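Local atomic coordinates of proline dehydrogenase (Bradyrhizobium japonicum USDA 110, PDB entry 3HAZ), a protein that probably oxidises proline to glutamate in two steps, pairing an FAD-dependent proline dehydrogenase with an NAD-dependent aldehyde dehydrogenase in one chain. Residues 366-371 against 489-494. Sequence-based numbering, arbitrary orientation.
Sequences FTRKAM and DAIVRP. With FAD (flavin-adenine dinucleotide), chain C; SO4 (sulfate ion), chain F.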
loop_
_atom_site.group_PDB
_atom_site.type_symbol
_atom_site.label_atom_id
_atom_site.label_comp_id
_atom_site.label_asym_id
_atom_site.label_seq_id
_atom_site.Cartn_x
_atom_site.Cartn_y
_atom_site.Cartn_z
ATOM N N PHE A 366 -11.516 27.669 20.052
ATOM C CA PHE A 366 -11.376 27.149 18.699
ATOM C C PHE A 366 -10.117 26.286 18.638
ATOM O O PHE A 366 -9.207 26.447 19.457
ATOM C CB PHE A 366 -11.324 28.294 17.682
ATOM C CG PHE A 366 -12.545 29.189 17.719
ATOM C CD1 PHE A 366 -13.771 28.736 17.240
ATOM C CD2 PHE A 366 -12.468 30.467 18.238
ATOM C CE1 PHE A 366 -14.894 29.553 17.278
ATOM C CE2 PHE A 366 -13.587 31.284 18.287
ATOM C CZ PHE A 366 -14.803 30.827 17.805
ATOM N N THR A 367 -10.068 25.360 17.686
ATOM C CA THR A 367 -8.912 24.477 17.566
ATOM C C THR A 367 -8.121 24.709 16.288
ATOM O O THR A 367 -7.065 24.107 16.093
ATOM C CB THR A 367 -9.298 22.990 17.676
ATOM O OG1 THR A 367 -10.449 22.728 16.865
ATOM C CG2 THR A 367 -9.606 22.625 19.125
ATOM N N ARG A 368 -8.638 25.562 15.407
ATOM C CA ARG A 368 -7.839 26.034 14.281
ATOM C C ARG A 368 -7.493 27.507 14.474
ATOM O O ARG A 368 -8.357 28.320 14.797
ATOM C CB ARG A 368 -8.560 25.815 12.947
ATOM C CG ARG A 368 -8.541 24.364 12.480
ATOM C CD ARG A 368 -9.040 24.226 11.049
ATOM N NE ARG A 368 -8.170 24.910 10.094
ATOM C CZ ARG A 368 -8.363 24.909 8.778
ATOM N NH1 ARG A 368 -9.395 24.254 8.259
ATOM N NH2 ARG A 368 -7.526 25.562 7.983
ATOM N N LYS A 369 -6.226 27.837 14.263
ATOM C CA LYS A 369 -5.720 29.180 14.516
ATOM C C LYS A 369 -6.478 30.228 13.699
ATOM O O LYS A 369 -6.775 31.326 14.192
ATOM C CB LYS A 369 -4.214 29.230 14.224
ATOM C CG LYS A 369 -3.446 30.355 14.929
ATOM C CD LYS A 369 -3.504 31.651 14.134
ATOM C CE LYS A 369 -2.550 32.693 14.699
ATOM N NZ LYS A 369 -2.466 33.894 13.824
ATOM N N ALA A 370 -6.805 29.879 12.456
ATOM C CA ALA A 370 -7.538 30.778 11.568
ATOM C C ALA A 370 -8.923 31.121 12.109
ATOM O O ALA A 370 -9.448 32.195 11.827
ATOM C CB ALA A 370 -7.656 30.180 10.167
ATOM N N MET A 371 -9.519 30.202 12.867
ATOM C CA MET A 371 -10.814 30.465 13.492
ATOM C C MET A 371 -10.675 31.489 14.623
ATOM O O MET A 371 -11.555 32.328 14.833
ATOM C CB MET A 371 -11.459 29.170 14.006
ATOM C CG MET A 371 -12.109 28.307 12.921
ATOM S SD MET A 371 -13.503 29.128 12.105
ATOM C CE MET A 371 -14.783 29.097 13.366
ATOM N N ASP A 489 -9.792 32.369 4.087
ATOM C CA ASP A 489 -9.262 31.576 2.980
ATOM C C ASP A 489 -8.525 30.334 3.456
ATOM O O ASP A 489 -8.269 29.416 2.676
ATOM C CB ASP A 489 -8.358 32.430 2.093
ATOM C CG ASP A 489 -9.132 33.482 1.325
ATOM O OD1 ASP A 489 -10.327 33.243 1.039
ATOM O OD2 ASP A 489 -8.551 34.543 1.016
ATOM N N ALA A 490 -8.182 30.311 4.740
ATOM C CA ALA A 490 -7.531 29.150 5.329
ATOM C C ALA A 490 -8.578 28.126 5.740
ATOM O O ALA A 490 -8.344 26.919 5.666
ATOM C CB ALA A 490 -6.688 29.567 6.532
ATOM N N ILE A 491 -9.734 28.624 6.176
ATOM C CA ILE A 491 -10.845 27.778 6.607
ATOM C C ILE A 491 -11.684 27.290 5.420
ATOM O O ILE A 491 -12.041 26.116 5.345
ATOM C CB ILE A 491 -11.765 28.531 7.605
ATOM C CG1 ILE A 491 -10.980 28.948 8.854
ATOM C CG2 ILE A 491 -12.963 27.679 7.995
ATOM C CD1 ILE A 491 -10.238 27.813 9.520
ATOM N N VAL A 492 -11.992 28.213 4.510
ATOM C CA VAL A 492 -12.792 27.960 3.305
ATOM C C VAL A 492 -14.226 27.472 3.549
ATOM O O VAL A 492 -15.174 28.040 3.006
ATOM C CB VAL A 492 -12.061 27.052 2.263
ATOM C CG1 VAL A 492 -10.576 27.395 2.192
ATOM C CG2 VAL A 492 -12.263 25.575 2.569
ATOM N N ARG A 493 -14.387 26.438 4.368
ATOM C CA ARG A 493 -15.693 25.818 4.573
ATOM C C ARG A 493 -16.001 25.620 6.054
ATOM O O ARG A 493 -15.146 25.169 6.812
ATOM C CB ARG A 493 -15.757 24.469 3.843
ATOM C CG ARG A 493 -16.676 23.432 4.494
ATOM C CD ARG A 493 -18.149 23.657 4.152
ATOM N NE ARG A 493 -19.047 22.897 5.020
ATOM C CZ ARG A 493 -20.368 23.040 5.041
ATOM N NH1 ARG A 493 -20.955 23.921 4.242
ATOM N NH2 ARG A 493 -21.105 22.308 5.862
ATOM N N PRO A 494 -17.233 25.954 6.464
ATOM C CA PRO A 494 -17.700 25.820 7.847
ATOM C C PRO A 494 -17.333 24.479 8.479
ATOM O O PRO A 494 -16.807 24.451 9.594
ATOM C CB PRO A 494 -19.219 25.941 7.707
ATOM C CG PRO A 494 -19.402 26.843 6.540
ATOM C CD PRO A 494 -18.257 26.559 5.593
HETATM P PA FAD C . -0.871 35.455 16.666
HETATM O O1A FAD C . 0.480 34.663 16.200
HETATM O O2A FAD C . -1.582 36.065 15.543
HETATM O O5B FAD C . -1.872 34.394 17.384
HETATM C C5B FAD C . -1.357 33.602 18.416
HETATM C C4B FAD C . -2.506 32.902 19.153
HETATM O O4B FAD C . -3.678 32.327 18.354
HETATM C C3B FAD C . -2.480 32.334 20.438
HETATM O O3B FAD C . -1.866 33.058 21.490
HETATM C C2B FAD C . -3.852 31.728 20.599
HETATM O O2B FAD C . -4.783 32.443 21.390
HETATM C C1B FAD C . -4.300 31.401 19.219
HETATM N N9A FAD C . -4.013 30.074 18.705
HETATM C C8A FAD C . -2.774 29.494 18.453
HETATM N N7A FAD C . -2.998 28.250 17.928
HETATM C C5A FAD C . -4.398 28.063 17.851
HETATM C C6A FAD C . -5.243 26.916 17.371
HETATM N N6A FAD C . -4.624 25.698 16.863
HETATM N N1A FAD C . -6.556 27.002 17.398
HETATM C C2A FAD C . -7.182 28.172 17.872
HETATM N N3A FAD C . -6.369 29.272 18.337
HETATM C C4A FAD C . -5.001 29.181 18.306
HETATM N N1 FAD C . -4.314 36.547 26.857
HETATM C C2 FAD C . -5.165 36.048 27.814
HETATM O O2 FAD C . -5.631 34.757 27.703
HETATM N N3 FAD C . -5.522 36.859 28.944
HETATM C C4 FAD C . -5.022 38.125 29.070
HETATM O O4 FAD C . -5.424 38.938 30.137
HETATM C C4X FAD C . -4.137 38.651 28.067
HETATM N N5 FAD C . -3.589 40.037 28.185
HETATM C C5X FAD C . -2.712 40.535 27.190
HETATM C C6 FAD C . -2.168 41.896 27.314
HETATM C C7 FAD C . -1.298 42.392 26.316
HETATM C C7M FAD C . -0.724 43.792 26.467
HETATM C C8 FAD C . -0.939 41.552 25.150
HETATM C C8M FAD C . 0.009 42.064 24.053
HETATM C C9 FAD C . -1.461 40.252 25.036
HETATM C C9A FAD C . -2.362 39.723 26.075
HETATM N N10 FAD C . -2.909 38.369 25.964
HETATM C C10 FAD C . -3.802 37.868 26.985
HETATM C "C1'" FAD C . -2.722 37.533 24.735
HETATM C "C2'" FAD C . -1.512 36.563 24.744
HETATM O "O2'" FAD C . -0.607 36.920 25.783
HETATM C "C3'" FAD C . -0.860 36.563 23.352
HETATM O "O3'" FAD C . -0.066 37.733 23.187
HETATM C "C4'" FAD C . -1.909 36.492 22.185
HETATM O "O4'" FAD C . -2.917 35.547 22.292
HETATM C "C5'" FAD C . -1.226 36.452 20.792
HETATM O "O5'" FAD C . -2.064 36.933 19.752
HETATM P P FAD C . -1.334 37.665 18.455
HETATM O O1P FAD C . -2.503 38.268 17.429
HETATM O O2P FAD C . -0.420 38.711 18.929
HETATM O O3P FAD C . -0.371 36.539 17.768
HETATM S S SO4 F . -4.840 26.851 10.329
HETATM O O1 SO4 F . -5.152 26.923 8.902
HETATM O O2 SO4 F . -5.235 25.552 10.874
HETATM O O3 SO4 F . -3.402 27.030 10.499
HETATM O O4 SO4 F . -5.570 27.907 11.018
#
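At the adenine end of the FAD pocket, R368 stands at the N-cap position of helix 369-384 and reaches across to A490 and I491 at the C-terminal end of helix 487-491. Its NH2 gives a hydrogen bond to A490 O at 2.8 Å; the bond is bent, 134° at the hydrogen, and the donor sits above the carbonyl plane. I491 CD1 lies over the centre of one guanidinium face, 3.5 Å from R368 CZ, so a methyl caps that face while A490 O approaches near the rim, tilted about 30° out of the guanidinium plane. The chain of R368 is extended at chi2 and then bends at chi3 (64°), which turns the guanidinium edge, NE and NH2 together, to a sulfate ion, probably from the crystallisation liquor. R368 NH2 meets sulfate O1 at 2.9 Å in a nearly straight bond, while NE donates to O2. A370 N donates to sulfate O4 at 2.7 Å, at the start of the helix, where the helix dipole would favour a negative charge. Beside these polar bonds, A370 CB packs 3.8 Å from A490 CB and against I491 CD1, and M371 brings CG to that same methyl at 3.9 Å, its chain crossing I491 at about a right angle. An alanine in place of R368 would probably leave A490 O without this donor, cost the sulfate its two guanidinium bonds and strip I491 CD1 of its flat partner. R368 NH1 also holds A496 O, and T367 OG1 binds H499 N, so the chain beyond helix 487-491 is tied to the same turn. On the cofactor side, T367 O accepts FAD N6A and K369 NZ binds phosphate oxygen O2A: the loop between helices 348-357 and 369-384 of the proline dehydrogenase TIM barrel, holding the AMP portion of its FAD.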